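Local coordinates for protein thermosome subunit (Methanococcoides burtonii, PDB 3AQ1) that probably binds and hydrolyses ATP to help unfolded proteins fold, as group II chaperonins of its family do, at residues 175-185 against 253-264. Residues are numbered along the deposited sequence; the frame is centred on the assembly and turned at random.
Sequences ERSHPNMPEKV and QYYIEKAGIYAV
Met181 lays its side chain along Ile261 and Ala263, in the angle between helix 250-258 and strand 262-264. Met181 CB and CG pass Ile261 O, which lies 3.3 Å from Met181 CG. Glu257 CG, on the helix, is a little farther from Met181 CG. The chain then runs on extended (chi2 175°), which carries Met181 SD to the backbone of Ala263: the N-H of Ala263 points at Met181 SD in a weak hydrogen bond of 3.3 Å, and Met181 CE ends 3.7 Å from Ala263 CB. Ala263 also presents its carbonyl to Ser177, whose N donates a nearly straight bond to Ala263 O (2.9 Å, 164°). From the helix, Gln253 NE2 gives a weak bond to Ser177 O.

His178 turns its ring against Glu257, with Glu257 CB over one face and Glu257 CG 3.6 Å from His178 ND1. His178 ND1 also accepts Asn180 N at 3.3 Å, close to the ring plane, within the type I turn from His178 to Met181. With a leucine in place of His178, Asn180 N would probably be left without this acceptor and Glu257 without the flat ring against its CB and CG.

Arg176 lays CG over one face of the Tyr262 ring in a CH-pi contact, 3.7 Å from Arg176 CG to the centroid. Arg176 NH1 donates to Met181 O at 2.7 Å, and Arg176 NH2 forms a salt bridge with Glu303. Tyr262 OH is hydrogen-bonded to Thr312. Gly260, at positive phi, ends the helix in a Schellman motif, and strand 262-264 then pairs in parallel with 241-244, the helix joining them as a beta-alpha-beta crossover.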
# COMPACT_ATOMS: atom_id res chain seq x y z
N GLU A 175 -12.29 -25.33 -8.18
CA GLU A 175 -11.83 -26.53 -8.85
C GLU A 175 -12.49 -26.69 -10.22
O GLU A 175 -13.29 -25.85 -10.62
CB GLU A 175 -11.94 -27.77 -7.94
CG GLU A 175 -13.32 -28.27 -7.65
CD GLU A 175 -13.29 -29.42 -6.66
OE1 GLU A 175 -13.54 -30.59 -7.06
OE2 GLU A 175 -13.02 -29.16 -5.46
N ARG A 176 -12.11 -27.73 -10.96
CA ARG A 176 -12.71 -27.98 -12.27
C ARG A 176 -14.19 -28.23 -12.07
O ARG A 176 -14.57 -28.93 -11.12
CB ARG A 176 -12.09 -29.21 -12.91
CG ARG A 176 -10.72 -29.03 -13.46
CD ARG A 176 -10.15 -30.37 -13.79
NE ARG A 176 -9.86 -31.10 -12.56
CZ ARG A 176 -9.63 -32.41 -12.51
NH1 ARG A 176 -9.68 -33.13 -13.62
NH2 ARG A 176 -9.36 -33.00 -11.35
N SER A 177 -15.01 -27.70 -12.97
CA SER A 177 -16.46 -27.86 -12.84
C SER A 177 -16.92 -29.27 -13.14
O SER A 177 -17.96 -29.72 -12.63
CB SER A 177 -17.22 -26.87 -13.73
OG SER A 177 -17.03 -27.20 -15.08
N HIS A 178 -16.16 -29.96 -14.00
CA HIS A 178 -16.47 -31.34 -14.40
C HIS A 178 -15.20 -32.16 -14.20
O HIS A 178 -14.11 -31.71 -14.54
CB HIS A 178 -16.94 -31.39 -15.86
CG HIS A 178 -17.69 -32.64 -16.23
ND1 HIS A 178 -17.06 -33.84 -16.49
CD2 HIS A 178 -19.01 -32.86 -16.42
CE1 HIS A 178 -17.96 -34.75 -16.81
NE2 HIS A 178 -19.16 -34.18 -16.78
N PRO A 179 -15.35 -33.36 -13.64
CA PRO A 179 -14.20 -34.17 -13.23
C PRO A 179 -13.44 -34.77 -14.42
O PRO A 179 -12.31 -35.22 -14.25
CB PRO A 179 -14.83 -35.29 -12.40
CG PRO A 179 -16.24 -34.86 -12.17
CD PRO A 179 -16.62 -34.00 -13.31
N ASN A 180 -14.05 -34.78 -15.60
CA ASN A 180 -13.34 -35.32 -16.75
C ASN A 180 -12.54 -34.27 -17.51
O ASN A 180 -11.89 -34.60 -18.50
CB ASN A 180 -14.27 -36.12 -17.67
CG ASN A 180 -14.90 -37.31 -16.97
OD1 ASN A 180 -14.39 -37.77 -15.94
ND2 ASN A 180 -16.00 -37.81 -17.51
N MET A 181 -12.56 -33.03 -17.03
CA MET A 181 -11.73 -31.99 -17.61
C MET A 181 -10.27 -32.27 -17.28
O MET A 181 -9.98 -32.88 -16.27
CB MET A 181 -12.15 -30.63 -17.08
CG MET A 181 -13.56 -30.27 -17.46
SD MET A 181 -14.13 -28.73 -16.73
CE MET A 181 -15.69 -28.50 -17.56
N PRO A 182 -9.35 -31.85 -18.16
CA PRO A 182 -7.92 -32.14 -17.95
C PRO A 182 -7.34 -31.52 -16.67
O PRO A 182 -7.74 -30.42 -16.28
CB PRO A 182 -7.25 -31.53 -19.20
CG PRO A 182 -8.23 -30.50 -19.69
CD PRO A 182 -9.57 -31.13 -19.42
N GLU A 183 -6.42 -32.22 -16.02
CA GLU A 183 -5.86 -31.73 -14.76
C GLU A 183 -4.88 -30.58 -14.94
O GLU A 183 -4.85 -29.65 -14.14
CB GLU A 183 -5.19 -32.85 -14.00
CG GLU A 183 -6.08 -33.51 -12.98
CD GLU A 183 -5.34 -34.52 -12.13
OE1 GLU A 183 -4.33 -34.14 -11.49
OE2 GLU A 183 -5.78 -35.70 -12.10
N LYS A 184 -4.06 -30.68 -15.97
CA LYS A 184 -3.10 -29.65 -16.29
C LYS A 184 -3.45 -29.14 -17.67
O LYS A 184 -4.09 -29.84 -18.44
CB LYS A 184 -1.66 -30.19 -16.30
CG LYS A 184 -1.15 -30.71 -14.98
CD LYS A 184 0.08 -31.62 -15.14
CE LYS A 184 1.42 -30.90 -14.97
NZ LYS A 184 1.79 -30.03 -16.13
N VAL A 185 -3.03 -27.92 -17.98
CA VAL A 185 -3.07 -27.43 -19.33
C VAL A 185 -1.85 -26.57 -19.58
O VAL A 185 -1.69 -25.54 -18.96
CB VAL A 185 -4.30 -26.59 -19.59
CG1 VAL A 185 -4.26 -26.08 -21.01
CG2 VAL A 185 -5.55 -27.41 -19.38
N GLN A 253 -21.44 -28.18 -19.88
CA GLN A 253 -20.19 -28.63 -19.29
C GLN A 253 -19.72 -29.91 -19.97
O GLN A 253 -18.53 -30.14 -20.10
CB GLN A 253 -20.34 -28.87 -17.81
CG GLN A 253 -20.34 -27.61 -16.98
CD GLN A 253 -20.29 -27.94 -15.51
OE1 GLN A 253 -20.94 -27.29 -14.70
NE2 GLN A 253 -19.55 -28.97 -15.17
N TYR A 254 -20.67 -30.73 -20.40
CA TYR A 254 -20.34 -31.99 -21.07
C TYR A 254 -19.63 -31.77 -22.42
O TYR A 254 -18.61 -32.39 -22.71
CB TYR A 254 -21.59 -32.86 -21.23
CG TYR A 254 -21.34 -34.12 -22.00
CD1 TYR A 254 -20.56 -35.14 -21.47
CD2 TYR A 254 -21.86 -34.30 -23.29
CE1 TYR A 254 -20.32 -36.29 -22.17
CE2 TYR A 254 -21.62 -35.45 -24.00
CZ TYR A 254 -20.85 -36.45 -23.43
OH TYR A 254 -20.60 -37.62 -24.12
N TYR A 255 -20.18 -30.87 -23.23
CA TYR A 255 -19.59 -30.49 -24.51
C TYR A 255 -18.23 -29.83 -24.34
O TYR A 255 -17.28 -30.13 -25.08
CB TYR A 255 -20.53 -29.57 -25.27
CG TYR A 255 -21.83 -30.24 -25.62
CD1 TYR A 255 -21.86 -31.55 -26.05
CD2 TYR A 255 -23.04 -29.56 -25.51
CE1 TYR A 255 -23.05 -32.18 -26.36
CE2 TYR A 255 -24.23 -30.17 -25.83
CZ TYR A 255 -24.23 -31.48 -26.25
OH TYR A 255 -25.43 -32.09 -26.55
N ILE A 256 -18.15 -28.91 -23.38
CA ILE A 256 -16.92 -28.20 -23.10
C ILE A 256 -15.89 -29.21 -22.63
O ILE A 256 -14.73 -29.20 -23.06
CB ILE A 256 -17.13 -27.11 -22.03
CG1 ILE A 256 -18.12 -26.07 -22.54
CG2 ILE A 256 -15.82 -26.44 -21.66
CD1 ILE A 256 -18.40 -24.98 -21.56
N GLU A 257 -16.33 -30.10 -21.76
CA GLU A 257 -15.49 -31.15 -21.24
C GLU A 257 -14.99 -32.06 -22.36
O GLU A 257 -13.80 -32.39 -22.43
CB GLU A 257 -16.27 -31.97 -20.22
CG GLU A 257 -15.50 -33.12 -19.67
CD GLU A 257 -15.73 -34.37 -20.44
OE1 GLU A 257 -16.90 -34.80 -20.54
OE2 GLU A 257 -14.74 -34.94 -20.94
N LYS A 258 -15.90 -32.46 -23.25
CA LYS A 258 -15.51 -33.33 -24.35
C LYS A 258 -14.51 -32.65 -25.29
O LYS A 258 -13.66 -33.32 -25.86
CB LYS A 258 -16.73 -33.92 -25.09
CG LYS A 258 -17.32 -35.19 -24.42
CD LYS A 258 -16.26 -36.29 -24.29
CE LYS A 258 -16.60 -37.35 -23.25
NZ LYS A 258 -15.37 -37.92 -22.60
N ALA A 259 -14.59 -31.33 -25.42
CA ALA A 259 -13.60 -30.60 -26.21
C ALA A 259 -12.21 -30.44 -25.55
O ALA A 259 -11.32 -29.80 -26.12
CB ALA A 259 -14.18 -29.22 -26.64
N GLY A 260 -12.02 -31.01 -24.36
CA GLY A 260 -10.73 -30.94 -23.67
C GLY A 260 -10.49 -29.64 -22.91
O GLY A 260 -9.34 -29.26 -22.62
N ILE A 261 -11.57 -28.96 -22.55
CA ILE A 261 -11.49 -27.65 -21.92
C ILE A 261 -11.60 -27.63 -20.38
O ILE A 261 -12.55 -28.14 -19.78
CB ILE A 261 -12.48 -26.66 -22.56
CG1 ILE A 261 -12.18 -26.52 -24.06
CG2 ILE A 261 -12.38 -25.30 -21.91
CD1 ILE A 261 -13.04 -25.49 -24.75
N TYR A 262 -10.60 -27.02 -19.75
CA TYR A 262 -10.56 -26.80 -18.31
C TYR A 262 -11.48 -25.61 -17.98
O TYR A 262 -11.14 -24.45 -18.28
CB TYR A 262 -9.12 -26.49 -17.89
CG TYR A 262 -8.87 -26.43 -16.39
CD1 TYR A 262 -9.46 -25.46 -15.58
CD2 TYR A 262 -7.99 -27.33 -15.80
CE1 TYR A 262 -9.20 -25.41 -14.22
CE2 TYR A 262 -7.73 -27.29 -14.44
CZ TYR A 262 -8.33 -26.33 -13.66
OH TYR A 262 -8.05 -26.32 -12.32
N ALA A 263 -12.64 -25.89 -17.38
CA ALA A 263 -13.56 -24.81 -17.02
C ALA A 263 -13.87 -24.76 -15.53
O ALA A 263 -14.00 -25.79 -14.88
CB ALA A 263 -14.85 -24.88 -17.84
N VAL A 264 -13.97 -23.56 -14.98
CA VAL A 264 -14.44 -23.42 -13.61
C VAL A 264 -15.66 -22.52 -13.60
O VAL A 264 -15.72 -21.56 -14.34
CB VAL A 264 -13.33 -22.90 -12.66
CG1 VAL A 264 -11.95 -23.40 -13.08
CG2 VAL A 264 -13.31 -21.43 -12.66
O HOH W 1 -11.65 -33.55 -20.95